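Local coordinates for protein dihydropteroate synthase (Stenotrophomonas maltophilia, PDB 7L6P) that probably catalyses the condensation of para-aminobenzoate with 6-hydroxymethyl-7,8-dihydropterin diphosphate to form 7,8-dihydropteroate, the precursor of folates, at residues A[65-70]-A[265-270]; A[176-181]-A[197-202]; A[259-264]-A[281-286]. All blocks are in the same frame, centred on the assembly; numbering follows the deposited sequence.

Contact 1 of 3, residues A[65-70]-A[265-270]; sequences ADLLDI and ARIVRV
R269 meets D69 side-on inside the (beta/alpha)8, or TIM, barrel: NE lies 3.0 Å from D69 OD2 and NH2 3.1 Å from that same OD2, making a salt bridge in which one oxygen receives both donors. The N-H...O angles, 151° from NE and 140° from NH2, are bent, as expected when two neighbouring N-H groups converge on one acceptor. OD2 sits at the guanidinium edge, near its plane. NH2 uses the lone pair of OD2 that points away from OD1, while NE comes from the same side but out of the carboxylate plane; the two flat groups stand 84° apart. An arginine chain extended from CG to NE spans the gap. Two residues earlier on each strand the pairing is apolar, with L67 CD2 4.2 Å from I267 CG2, the side chains crossing roughly at right angles. The backbones themselves are not paired, since CA of D69 and CA of R269 are 8.2 Å apart; strand 29-35 lies between them, and its M31 touches both L67 and R269. Imidazole occupies the active site about 3 Å from the R269 side chain. In the second shell D69 OD2 and D109 OD2 lie close together, and their shared partner R269 probably offsets the like charges. S107 OG holds D69 OD1, and N128 ND2 joins NE and NH2 of R269 on OD2.

Contact 2 of 3, residues A[176-181]-A[197-202]; sequences GFLVQR and IDLGFG
I197 receives L178, the residue of helix 170-188 that carries this contact, with its branch point: L178 CD1 lies 3.9 Å from I197 CB, and 4.1 Å from I197 CG2. With chi1 at 57°, CG1 of I197 stands between its backbone N and carbonyl carbon, and the chain beyond it brings CD1 to 4.2 Å from the same L178 CD1, so three carbons of one side chain lie against a single methyl. The CA atoms of L178 and I197 are 7.2 Å apart, close enough for these short apolar groups to meet directly. D198 offers its backbone instead, its O lying 4.3 Å from L178 CD2, while its carboxylate reaches forward to the turn that follows. OD1 of D198 accepts from G200 N at 2.9 Å, with an N-H...O angle of 164° and the donor above the carboxylate plane, an Asx turn that shapes the strand exit; the same side chain lies about 4 Å from the bound imidazole. L199 directs its CB away from the helix, yet its CD2 comes to 3.9 Å from L178 CD1. G200 follows with positive phi, and the O atoms of L199 and G200 both accept from K205 NZ. F201 leaves this contact and packs on helix 207-215, where N210 OD1 also takes the N-H of G202. Helix 170-188 is the helical arm of the beta-alpha-beta crossover from strand 149-152 to strand 195-198, and L178 presses it against the barrel wall; there strand 195-198 runs between 149-152 and 227-229, with D198 bonded through its backbone to L151 and H153, and I197 to P226 and L228.

Contact 3 of 3, residues A[259-264]-A[281-286]; sequences IAVQRG and KIWQAV
Q262 carries the polar end of this contact: its OE1 hydrogen-bonds NE2 of Q262 of the second subunit, while its own NE2 lies over a face of the W283 indole, 3.3 Å from CZ3. No hydrogen bond joins the two segments, so the evidence for their association is ring packing. Q262 CG stands 3.8 Å from the centroid of the six-membered ring of W283 and only 16° off the ring normal, a CH-pi contact over the face. Because the glutamine is extended beyond CG, it crosses that ring from CG, 3.7 Å from W283 CZ2, to NE2 near CZ3. The amide is steeply inclined to the indole, the planes being 70° apart, so this is not a flat amide stack. The tryptophan is brought into place by a first torsion of 174°, which sets CG opposite its backbone N and sends the indole toward helix 250-262. V261 meets the pyrrole part of the same indole obliquely, its CG1 4.1 Å from both CD1 and NE1. Just beyond these residues the helix stops in a Schellman motif: G264, with positive phi, donates its N to V261 O at 3.1 Å, and A265 N reaches back to A260 O. R263, the first residue to leave helical geometry, bonds A215 O through NH1 and packs on W283 of the second subunit; reciprocally, W283 packs on R263 of the second subunit. Neighbouring helices 250-262 and 273-287, the last two of the TIM barrel's outer layer, thus pack together and at the same time form part of the subunit interface of this dimeric synthase.

In the fold
Contact 1 lies in the barrel core, its centre about 6 Å from that of the chain; contact 2 sits farther out, between wall and outer helix, and contact 3, its centre about 18 Å from that of the chain, joins two outer helices at the dimer interface. The chemistry changes accordingly: a salt bridge in a buried contact, beside the bound imidazole, then leucine and isoleucine packing, then an indole and an amide that also contact the second subunit. Contacts 1 and 2 draw strands from the same closed sheet and both come near the imidazole, but do not touch. Contacts 1 and 3 do: strand 267-270 links the two helices of contact 3 in sequence, and V268 CG1 packs 3.7 Å from V261 CG2.

Contact 1 of 3, residues A[65-70]-A[265-270]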
ATOM      1  N   ALA A  65     -12.030   9.859   7.737  1.00 63.98           N
ATOM      2  CA  ALA A  65     -12.455  10.399   6.451  1.00 63.44           C
ATOM      3  C   ALA A  65     -12.525  11.920   6.508  1.00 62.98           C
ATOM      4  O   ALA A  65     -13.027  12.490   7.483  1.00 64.96           O
ATOM      5  CB  ALA A  65     -13.809   9.808   6.056  1.00 59.91           C
ATOM      6  N   ASP A  66     -11.969  12.573   5.482  1.00 59.56           N
ATOM      7  CA  ASP A  66     -12.038  14.027   5.362  1.00 61.94           C
ATOM      8  C   ASP A  66     -13.314  14.497   4.697  1.00 60.70           C
ATOM      9  O   ASP A  66     -13.667  15.665   4.834  1.00 65.82           O
ATOM     10  CB  ASP A  66     -10.856  14.554   4.546  1.00 58.71           C
ATOM     11  CG  ASP A  66      -9.511  14.100   5.109  1.00 63.96           C
ATOM     12  OD1 ASP A  66      -9.024  14.694   6.115  1.00 63.60           O
ATOM     13  OD2 ASP A  66      -8.976  13.098   4.563  1.00 62.15           O
ATOM     14  N   LEU A  67     -14.019  13.616   4.000  1.00 62.28           N
ATOM     15  CA  LEU A  67     -15.269  13.986   3.360  1.00 62.56           C
ATOM     16  C   LEU A  67     -16.018  12.707   3.030  1.00 61.57           C
ATOM     17  O   LEU A  67     -15.435  11.620   2.985  1.00 64.18           O
ATOM     18  CB  LEU A  67     -15.033  14.851   2.107  1.00 60.07           C
ATOM     19  CG  LEU A  67     -14.322  14.290   0.872  1.00 60.31           C
ATOM     20  CD1 LEU A  67     -14.577  15.199  -0.347  1.00 55.29           C
ATOM     21  CD2 LEU A  67     -12.831  14.105   1.101  1.00 56.36           C
ATOM     22  N   LEU A  68     -17.323  12.846   2.838  1.00 62.00           N
ATOM     23  CA  LEU A  68     -18.211  11.718   2.606  1.00 64.04           C
ATOM     24  C   LEU A  68     -18.975  11.909   1.302  1.00 62.47           C
ATOM     25  O   LEU A  68     -19.299  13.033   0.915  1.00 65.19           O
ATOM     26  CB  LEU A  68     -19.187  11.561   3.769  1.00 64.24           C
ATOM     27  CG  LEU A  68     -18.535  11.318   5.129  1.00 63.30           C
ATOM     28  CD1 LEU A  68     -19.607  11.265   6.189  1.00 63.75           C
ATOM     29  CD2 LEU A  68     -17.713  10.026   5.121  1.00 63.69           C
ATOM     30  N   ASP A  69     -19.257  10.805   0.617  1.00 62.75           N
ATOM     31  CA  ASP A  69     -19.964  10.831  -0.658  1.00 65.44           C
ATOM     32  C   ASP A  69     -21.250  10.030  -0.520  1.00 65.65           C
ATOM     33  O   ASP A  69     -21.198   8.821  -0.282  1.00 65.27           O
ATOM     34  CB  ASP A  69     -19.107  10.262  -1.786  1.00 59.02           C
ATOM     35  CG  ASP A  69     -19.634  10.649  -3.154  1.00 64.51           C
ATOM     36  OD1 ASP A  69     -20.101  11.809  -3.292  1.00 63.75           O
ATOM     37  OD2 ASP A  69     -19.588   9.802  -4.086  1.00 64.77           O
ATOM     38  N   ILE A  70     -22.394  10.699  -0.681  1.00 67.03           N
ATOM     39  CA  ILE A  70     -23.705  10.106  -0.427  1.00 67.34           C
ATOM     40  C   ILE A  70     -24.362   9.774  -1.758  1.00 66.13           C
ATOM     41  O   ILE A  70     -24.510  10.647  -2.615  1.00 68.88           O
ATOM     42  CB  ILE A  70     -24.593  11.044   0.402  1.00 68.48           C
ATOM     43  CG1 ILE A  70     -23.817  11.611   1.594  1.00 66.58           C
ATOM     44  CG2 ILE A  70     -25.836  10.311   0.878  1.00 71.83           C
ATOM     45  CD1 ILE A  70     -23.193  10.575   2.473  1.00 68.05           C
ATOM     46  N   ALA A 265      -3.063  12.245  -7.506  1.00 49.20           N
ATOM     47  CA  ALA A 265      -4.406  12.315  -6.945  1.00 48.15           C
ATOM     48  C   ALA A 265      -4.357  12.984  -5.583  1.00 56.08           C
ATOM     49  O   ALA A 265      -3.524  12.629  -4.736  1.00 52.91           O
ATOM     50  CB  ALA A 265      -4.990  10.915  -6.805  1.00 47.71           C
ATOM     51  N   ARG A 266      -5.234  13.961  -5.362  1.00 55.24           N
ATOM     52  CA  ARG A 266      -5.307  14.591  -4.055  1.00 56.26           C
ATOM     53  C   ARG A 266      -6.575  14.243  -3.281  1.00 57.28           C
ATOM     54  O   ARG A 266      -6.673  14.590  -2.097  1.00 58.13           O
ATOM     55  CB  ARG A 266      -5.173  16.108  -4.182  1.00 56.77           C
ATOM     56  CG  ARG A 266      -3.713  16.570  -4.304  1.00 64.14           C
ATOM     57  CD  ARG A 266      -2.863  16.065  -3.114  1.00 65.74           C
ATOM     58  NE  ARG A 266      -1.428  16.201  -3.357  1.00 62.09           N
ATOM     59  CZ  ARG A 266      -0.669  15.247  -3.892  1.00 62.26           C
ATOM     60  NH1 ARG A 266      -1.175  14.063  -4.245  1.00 56.21           N
ATOM     61  NH2 ARG A 266       0.622  15.487  -4.102  1.00 65.12           N
ATOM     62  N   ILE A 267      -7.521  13.532  -3.888  1.00 50.79           N
ATOM     63  CA  ILE A 267      -8.603  12.907  -3.145  1.00 55.23           C
ATOM     64  C   ILE A 267      -8.701  11.453  -3.590  1.00 54.54           C
ATOM     65  O   ILE A 267      -8.616  11.153  -4.788  1.00 55.57           O
ATOM     66  CB  ILE A 267      -9.947  13.630  -3.347  1.00 52.55           C
ATOM     67  CG1 ILE A 267      -9.820  15.113  -3.009  1.00 51.91           C
ATOM     68  CG2 ILE A 267     -11.037  12.981  -2.487  1.00 52.85           C
ATOM     69  CD1 ILE A 267     -11.143  15.885  -3.160  1.00 49.73           C
ATOM     70  N   VAL A 268      -8.893  10.555  -2.629  1.00 51.21           N
ATOM     71  CA  VAL A 268      -9.156   9.152  -2.912  1.00 50.04           C
ATOM     72  C   VAL A 268     -10.508   8.797  -2.327  1.00 48.94           C
ATOM     73  O   VAL A 268     -10.855   9.217  -1.218  1.00 50.09           O
ATOM     74  CB  VAL A 268      -8.052   8.220  -2.376  1.00 50.80           C
ATOM     75  CG1 VAL A 268      -6.784   8.358  -3.231  1.00 48.04           C
ATOM     76  CG2 VAL A 268      -7.758   8.509  -0.902  1.00 46.42           C
ATOM     77  N   ARG A 269     -11.296   8.086  -3.113  1.00 53.38           N
ATOM     78  CA  ARG A 269     -12.638   7.663  -2.741  1.00 55.44           C
ATOM     79  C   ARG A 269     -12.581   6.183  -2.376  1.00 51.27           C
ATOM     80  O   ARG A 269     -12.222   5.357  -3.217  1.00 54.39           O
ATOM     81  CB  ARG A 269     -13.585   7.927  -3.911  1.00 55.08           C
ATOM     82  CG  ARG A 269     -15.038   7.712  -3.622  1.00 53.27           C
ATOM     83  CD  ARG A 269     -15.840   8.127  -4.822  1.00 53.54           C
ATOM     84  NE  ARG A 269     -17.262   7.959  -4.583  1.00 56.32           N
ATOM     85  CZ  ARG A 269     -17.898   6.819  -4.784  1.00 57.65           C
ATOM     86  NH1 ARG A 269     -17.277   5.774  -5.303  1.00 57.19           N
ATOM     87  NH2 ARG A 269     -19.186   6.727  -4.463  1.00 57.31           N
ATOM     88  N   VAL A 270     -12.864   5.851  -1.113  1.00 53.86           N
ATOM     89  CA  VAL A 270     -12.536   4.535  -0.571  1.00 51.69           C
ATOM     90  C   VAL A 270     -13.668   4.033   0.314  1.00 53.15           C
ATOM     91  O   VAL A 270     -14.415   4.820   0.903  1.00 55.07           O
ATOM     92  CB  VAL A 270     -11.219   4.538   0.256  1.00 51.05           C
ATOM     93  CG1 VAL A 270     -10.095   5.261  -0.458  1.00 52.62           C
ATOM     94  CG2 VAL A 270     -11.451   5.181   1.597  1.00 50.85           C
TER

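Contact 2 of 3, residues A[176-181]-A[197-202]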
ATOM      1  N   GLY A 176      -8.711  14.104 -23.825  1.00 52.27           N
ATOM      2  CA  GLY A 176      -9.518  14.920 -24.726  1.00 49.82           C
ATOM      3  C   GLY A 176     -10.918  15.122 -24.193  1.00 46.95           C
ATOM      4  O   GLY A 176     -11.464  16.230 -24.237  1.00 47.59           O
ATOM      5  N   PHE A 177     -11.492  14.065 -23.624  1.00 50.63           N
ATOM      6  CA  PHE A 177     -12.824  14.162 -23.045  1.00 50.82           C
ATOM      7  C   PHE A 177     -12.850  15.184 -21.925  1.00 51.49           C
ATOM      8  O   PHE A 177     -13.682  16.098 -21.925  1.00 51.99           O
ATOM      9  CB  PHE A 177     -13.267  12.798 -22.517  1.00 43.13           C
ATOM     10  CG  PHE A 177     -14.556  12.833 -21.715  1.00 47.77           C
ATOM     11  CD1 PHE A 177     -14.540  13.064 -20.338  1.00 48.50           C
ATOM     12  CD2 PHE A 177     -15.778  12.564 -22.325  1.00 42.32           C
ATOM     13  CE1 PHE A 177     -15.721  13.060 -19.586  1.00 47.02           C
ATOM     14  CE2 PHE A 177     -16.959  12.565 -21.570  1.00 48.52           C
ATOM     15  CZ  PHE A 177     -16.926  12.832 -20.199  1.00 44.40           C
ATOM     16  N   LEU A 178     -11.931  15.047 -20.961  1.00 47.78           N
ATOM     17  CA  LEU A 178     -11.927  15.947 -19.812  1.00 46.40           C
ATOM     18  C   LEU A 178     -11.708  17.392 -20.238  1.00 47.12           C
ATOM     19  O   LEU A 178     -12.364  18.301 -19.715  1.00 48.68           O
ATOM     20  CB  LEU A 178     -10.870  15.513 -18.800  1.00 45.10           C
ATOM     21  CG  LEU A 178     -11.090  14.169 -18.106  1.00 44.69           C
ATOM     22  CD1 LEU A 178      -9.954  13.905 -17.115  1.00 45.37           C
ATOM     23  CD2 LEU A 178     -12.424  14.170 -17.386  1.00 45.21           C
ATOM     24  N   VAL A 179     -10.776  17.626 -21.166  1.00 46.43           N
ATOM     25  CA  VAL A 179     -10.585  18.978 -21.692  1.00 47.90           C
ATOM     26  C   VAL A 179     -11.917  19.573 -22.140  1.00 49.98           C
ATOM     27  O   VAL A 179     -12.204  20.750 -21.886  1.00 54.43           O
ATOM     28  CB  VAL A 179      -9.560  18.979 -22.842  1.00 49.37           C
ATOM     29  CG1 VAL A 179      -9.730  20.229 -23.700  1.00 52.51           C
ATOM     30  CG2 VAL A 179      -8.148  18.907 -22.303  1.00 49.22           C
ATOM     31  N   GLN A 180     -12.771  18.759 -22.778  1.00 47.36           N
ATOM     32  CA  GLN A 180     -14.016  19.276 -23.338  1.00 48.91           C
ATOM     33  C   GLN A 180     -15.077  19.492 -22.278  1.00 47.84           C
ATOM     34  O   GLN A 180     -15.838  20.458 -22.362  1.00 53.36           O
ATOM     35  CB  GLN A 180     -14.539  18.333 -24.427  1.00 47.55           C
ATOM     36  CG  GLN A 180     -15.569  18.935 -25.323  1.00 48.66           C
ATOM     37  CD  GLN A 180     -16.975  18.768 -24.797  1.00 51.58           C
ATOM     38  OE1 GLN A 180     -17.227  17.949 -23.921  1.00 54.06           O
ATOM     39  NE2 GLN A 180     -17.906  19.563 -25.320  1.00 54.91           N
ATOM     40  N   ARG A 181     -15.113  18.646 -21.259  1.00 48.37           N
ATOM     41  CA  ARG A 181     -16.023  18.860 -20.139  1.00 47.63           C
ATOM     42  C   ARG A 181     -15.617  20.090 -19.336  1.00 49.72           C
ATOM     43  O   ARG A 181     -16.481  20.831 -18.857  1.00 50.72           O
ATOM     44  CB  ARG A 181     -16.055  17.616 -19.241  1.00 47.36           C
ATOM     45  CG  ARG A 181     -16.430  16.325 -19.939  1.00 46.99           C
ATOM     46  CD  ARG A 181     -17.656  16.498 -20.820  1.00 44.26           C
ATOM     47  NE  ARG A 181     -18.800  17.012 -20.073  1.00 47.26           N
ATOM     48  CZ  ARG A 181     -19.767  17.751 -20.613  1.00 48.76           C
ATOM     49  NH1 ARG A 181     -19.762  18.066 -21.899  1.00 42.02           N
ATOM     50  NH2 ARG A 181     -20.756  18.196 -19.841  1.00 46.29           N
ATOM     51  N   ILE A 197     -11.277  16.776 -11.612  1.00 50.85           N
ATOM     52  CA  ILE A 197     -11.385  15.707 -12.590  1.00 49.01           C
ATOM     53  C   ILE A 197     -11.272  14.370 -11.870  1.00 54.54           C
ATOM     54  O   ILE A 197     -10.701  14.249 -10.775  1.00 52.55           O
ATOM     55  CB  ILE A 197     -10.318  15.805 -13.689  1.00 48.97           C
ATOM     56  CG1 ILE A 197      -8.936  15.802 -13.043  1.00 50.14           C
ATOM     57  CG2 ILE A 197     -10.555  17.083 -14.549  1.00 48.73           C
ATOM     58  CD1 ILE A 197      -7.806  15.697 -14.023  1.00 54.96           C
ATOM     59  N   ASP A 198     -11.809  13.351 -12.527  1.00 54.29           N
ATOM     60  CA  ASP A 198     -11.786  11.985 -12.046  1.00 47.79           C
ATOM     61  C   ASP A 198     -11.616  11.095 -13.264  1.00 50.74           C
ATOM     62  O   ASP A 198     -12.384  11.216 -14.231  1.00 49.63           O
ATOM     63  CB  ASP A 198     -13.084  11.698 -11.300  1.00 49.50           C
ATOM     64  CG  ASP A 198     -13.192  10.274 -10.792  1.00 52.93           C
ATOM     65  OD1 ASP A 198     -12.320   9.429 -11.101  1.00 52.45           O
ATOM     66  OD2 ASP A 198     -14.206  10.005 -10.103  1.00 55.54           O
ATOM     67  N   LEU A 199     -10.606  10.217 -13.236  1.00 48.79           N
ATOM     68  CA  LEU A 199     -10.342   9.419 -14.428  1.00 48.03           C
ATOM     69  C   LEU A 199     -11.369   8.311 -14.620  1.00 48.87           C
ATOM     70  O   LEU A 199     -11.439   7.731 -15.711  1.00 51.38           O
ATOM     71  CB  LEU A 199      -8.918   8.854 -14.377  1.00 48.96           C
ATOM     72  CG  LEU A 199      -7.780   9.890 -14.317  1.00 52.29           C
ATOM     73  CD1 LEU A 199      -6.414   9.226 -14.385  1.00 45.03           C
ATOM     74  CD2 LEU A 199      -7.933  10.959 -15.436  1.00 51.48           C
ATOM     75  N   GLY A 200     -12.169   8.008 -13.595  1.00 48.33           N
ATOM     76  CA  GLY A 200     -13.220   7.016 -13.695  1.00 50.20           C
ATOM     77  C   GLY A 200     -12.687   5.613 -13.894  1.00 50.32           C
ATOM     78  O   GLY A 200     -13.106   4.907 -14.813  1.00 49.19           O
ATOM     79  N   PHE A 201     -11.757   5.185 -13.044  1.00 52.42           N
ATOM     80  CA  PHE A 201     -11.276   3.813 -13.130  1.00 51.31           C
ATOM     81  C   PHE A 201     -12.440   2.832 -13.095  1.00 48.49           C
ATOM     82  O   PHE A 201     -13.372   2.989 -12.307  1.00 50.82           O
ATOM     83  CB  PHE A 201     -10.306   3.532 -11.991  1.00 49.54           C
ATOM     84  CG  PHE A 201      -9.062   4.351 -12.040  1.00 49.69           C
ATOM     85  CD1 PHE A 201      -8.127   4.128 -13.035  1.00 47.22           C
ATOM     86  CD2 PHE A 201      -8.795   5.301 -11.063  1.00 50.44           C
ATOM     87  CE1 PHE A 201      -6.966   4.856 -13.073  1.00 46.26           C
ATOM     88  CE2 PHE A 201      -7.638   6.048 -11.102  1.00 46.81           C
ATOM     89  CZ  PHE A 201      -6.723   5.826 -12.105  1.00 47.34           C
ATOM     90  N   GLY A 202     -12.405   1.842 -13.984  1.00 48.36           N
ATOM     91  CA  GLY A 202     -13.435   0.820 -14.032  1.00 48.81           C
ATOM     92  C   GLY A 202     -14.641   1.134 -14.904  1.00 54.20           C
ATOM     93  O   GLY A 202     -15.350   0.210 -15.314  1.00 61.31           O
TER

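Contact 3 of 3, residues A[259-264]-A[281-286]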
ATOM      1  N   ILE A 259      -0.499   4.507  -4.819  1.00 48.74           N
ATOM      2  CA  ILE A 259       0.094   4.784  -6.124  1.00 49.30           C
ATOM      3  C   ILE A 259      -0.611   5.948  -6.793  1.00 48.97           C
ATOM      4  O   ILE A 259       0.026   6.800  -7.418  1.00 49.42           O
ATOM      5  CB  ILE A 259       0.044   3.528  -7.012  1.00 50.44           C
ATOM      6  CG1 ILE A 259       0.863   2.392  -6.384  1.00 48.59           C
ATOM      7  CG2 ILE A 259       0.465   3.852  -8.456  1.00 45.00           C
ATOM      8  CD1 ILE A 259       0.623   1.037  -7.046  1.00 49.29           C
ATOM      9  N   ALA A 260      -1.940   5.977  -6.717  1.00 51.96           N
ATOM     10  CA  ALA A 260      -2.693   7.084  -7.302  1.00 47.77           C
ATOM     11  C   ALA A 260      -2.279   8.409  -6.683  1.00 51.30           C
ATOM     12  O   ALA A 260      -2.193   9.429  -7.379  1.00 55.10           O
ATOM     13  CB  ALA A 260      -4.193   6.849  -7.125  1.00 44.63           C
ATOM     14  N   VAL A 261      -2.049   8.427  -5.366  1.00 48.09           N
ATOM     15  CA  VAL A 261      -1.639   9.659  -4.700  1.00 47.77           C
ATOM     16  C   VAL A 261      -0.213  10.030  -5.087  1.00 52.38           C
ATOM     17  O   VAL A 261       0.104  11.205  -5.329  1.00 49.82           O
ATOM     18  CB  VAL A 261      -1.824   9.517  -3.188  1.00 51.28           C
ATOM     19  CG1 VAL A 261      -1.097  10.661  -2.425  1.00 50.12           C
ATOM     20  CG2 VAL A 261      -3.293   9.490  -2.879  1.00 45.79           C
ATOM     21  N   GLN A 262       0.672   9.043  -5.169  1.00 53.71           N
ATOM     22  CA  GLN A 262       2.027   9.341  -5.615  1.00 51.26           C
ATOM     23  C   GLN A 262       2.048   9.962  -7.008  1.00 50.45           C
ATOM     24  O   GLN A 262       2.994  10.674  -7.351  1.00 54.17           O
ATOM     25  CB  GLN A 262       2.880   8.080  -5.604  1.00 51.57           C
ATOM     26  CG  GLN A 262       3.051   7.471  -4.219  1.00 51.65           C
ATOM     27  CD  GLN A 262       3.746   6.142  -4.258  1.00 50.84           C
ATOM     28  OE1 GLN A 262       3.554   5.352  -5.185  1.00 52.40           O
ATOM     29  NE2 GLN A 262       4.588   5.890  -3.259  1.00 49.39           N
ATOM     30  N   ARG A 263       1.053   9.671  -7.837  1.00 52.81           N
ATOM     31  CA  ARG A 263       1.038  10.166  -9.201  1.00 51.90           C
ATOM     32  C   ARG A 263       0.070  11.325  -9.392  1.00 54.76           C
ATOM     33  O   ARG A 263      -0.244  11.682 -10.529  1.00 57.20           O
ATOM     34  CB  ARG A 263       0.751   9.013 -10.162  1.00 51.95           C
ATOM     35  CG  ARG A 263       1.712   7.873  -9.881  1.00 53.89           C
ATOM     36  CD  ARG A 263       1.943   6.889 -11.011  1.00 50.13           C
ATOM     37  NE  ARG A 263       2.964   5.936 -10.584  1.00 50.33           N
ATOM     38  CZ  ARG A 263       3.759   5.273 -11.410  1.00 51.03           C
ATOM     39  NH1 ARG A 263       3.641   5.389 -12.726  1.00 48.86           N
ATOM     40  NH2 ARG A 263       4.739   4.531 -10.904  1.00 41.27           N
ATOM     41  N   GLY A 264      -0.382  11.939  -8.305  1.00 53.96           N
ATOM     42  CA  GLY A 264      -0.982  13.258  -8.338  1.00 49.00           C
ATOM     43  C   GLY A 264      -2.394  13.356  -7.817  1.00 53.00           C
ATOM     44  O   GLY A 264      -2.906  14.481  -7.710  1.00 57.78           O
ATOM     45  N   LYS A 281      -0.530   8.200   5.928  1.00 56.97           N
ATOM     46  CA  LYS A 281       0.338   8.758   6.960  1.00 53.12           C
ATOM     47  C   LYS A 281       1.764   8.246   6.793  1.00 56.32           C
ATOM     48  O   LYS A 281       2.724   9.022   6.898  1.00 55.85           O
ATOM     49  CB  LYS A 281      -0.206   8.427   8.342  1.00 54.64           C
ATOM     50  CG  LYS A 281      -1.453   9.214   8.695  1.00 56.21           C
ATOM     51  CD  LYS A 281      -1.834   8.981  10.139  1.00 58.53           C
ATOM     52  CE  LYS A 281      -3.002   9.855  10.578  1.00 60.73           C
ATOM     53  NZ  LYS A 281      -3.271   9.609  12.049  1.00 62.47           N
ATOM     54  N   ILE A 282       1.920   6.952   6.472  1.00 52.57           N
ATOM     55  CA  ILE A 282       3.250   6.427   6.165  1.00 53.12           C
ATOM     56  C   ILE A 282       3.841   7.152   4.967  1.00 53.68           C
ATOM     57  O   ILE A 282       5.021   7.530   4.964  1.00 49.84           O
ATOM     58  CB  ILE A 282       3.198   4.904   5.949  1.00 52.59           C
ATOM     59  CG1 ILE A 282       2.608   4.220   7.190  1.00 53.04           C
ATOM     60  CG2 ILE A 282       4.578   4.352   5.582  1.00 48.46           C
ATOM     61  CD1 ILE A 282       3.282   4.634   8.486  1.00 50.09           C
ATOM     62  N   TRP A 283       3.029   7.380   3.939  1.00 56.08           N
ATOM     63  CA  TRP A 283       3.523   8.098   2.774  1.00 52.69           C
ATOM     64  C   TRP A 283       4.009   9.483   3.161  1.00 51.18           C
ATOM     65  O   TRP A 283       5.136   9.870   2.831  1.00 52.66           O
ATOM     66  CB  TRP A 283       2.424   8.185   1.717  1.00 50.91           C
ATOM     67  CG  TRP A 283       2.785   9.027   0.543  1.00 48.35           C
ATOM     68  CD1 TRP A 283       2.102  10.114   0.069  1.00 48.26           C
ATOM     69  CD2 TRP A 283       3.938   8.879  -0.296  1.00 49.39           C
ATOM     70  NE1 TRP A 283       2.731  10.612  -1.048  1.00 48.48           N
ATOM     71  CE2 TRP A 283       3.865   9.881  -1.285  1.00 48.83           C
ATOM     72  CE3 TRP A 283       5.011   7.971  -0.327  1.00 50.07           C
ATOM     73  CZ2 TRP A 283       4.832  10.016  -2.283  1.00 48.64           C
ATOM     74  CZ3 TRP A 283       5.971   8.103  -1.321  1.00 47.46           C
ATOM     75  CH2 TRP A 283       5.877   9.126  -2.281  1.00 51.58           C
ATOM     76  N   GLN A 284       3.182  10.229   3.898  1.00 53.32           N
ATOM     77  CA  GLN A 284       3.540  11.595   4.280  1.00 52.48           C
ATOM     78  C   GLN A 284       4.793  11.620   5.140  1.00 51.86           C
ATOM     79  O   GLN A 284       5.629  12.509   4.990  1.00 55.62           O
ATOM     80  CB  GLN A 284       2.359  12.252   4.985  1.00 50.85           C
ATOM     81  CG  GLN A 284       1.251  12.545   4.003  1.00 55.47           C
ATOM     82  CD  GLN A 284      -0.149  12.364   4.582  1.00 67.26           C
ATOM     83  OE1 GLN A 284      -0.322  12.241   5.801  1.00 65.78           O
ATOM     84  NE2 GLN A 284      -1.167  12.340   3.693  1.00 68.44           N
ATOM     85  N   ALA A 285       4.965  10.646   6.030  1.00 52.90           N
ATOM     86  CA  ALA A 285       6.186  10.648   6.837  1.00 54.81           C
ATOM     87  C   ALA A 285       7.419  10.392   5.975  1.00 54.00           C
ATOM     88  O   ALA A 285       8.454  11.051   6.145  1.00 54.40           O
ATOM     89  CB  ALA A 285       6.084   9.629   7.964  1.00 50.60           C
ATOM     90  N   VAL A 286       7.318   9.474   5.012  1.00 50.34           N
ATOM     91  CA  VAL A 286       8.445   9.231   4.121  1.00 51.31           C
ATOM     92  C   VAL A 286       8.745  10.472   3.286  1.00 55.68           C
ATOM     93  O   VAL A 286       9.913  10.847   3.115  1.00 54.09           O
ATOM     94  CB  VAL A 286       8.167   8.014   3.222  1.00 50.24           C
ATOM     95  CG1 VAL A 286       9.224   7.903   2.154  1.00 50.37           C
ATOM     96  CG2 VAL A 286       8.104   6.746   4.038  1.00 50.76           C
TER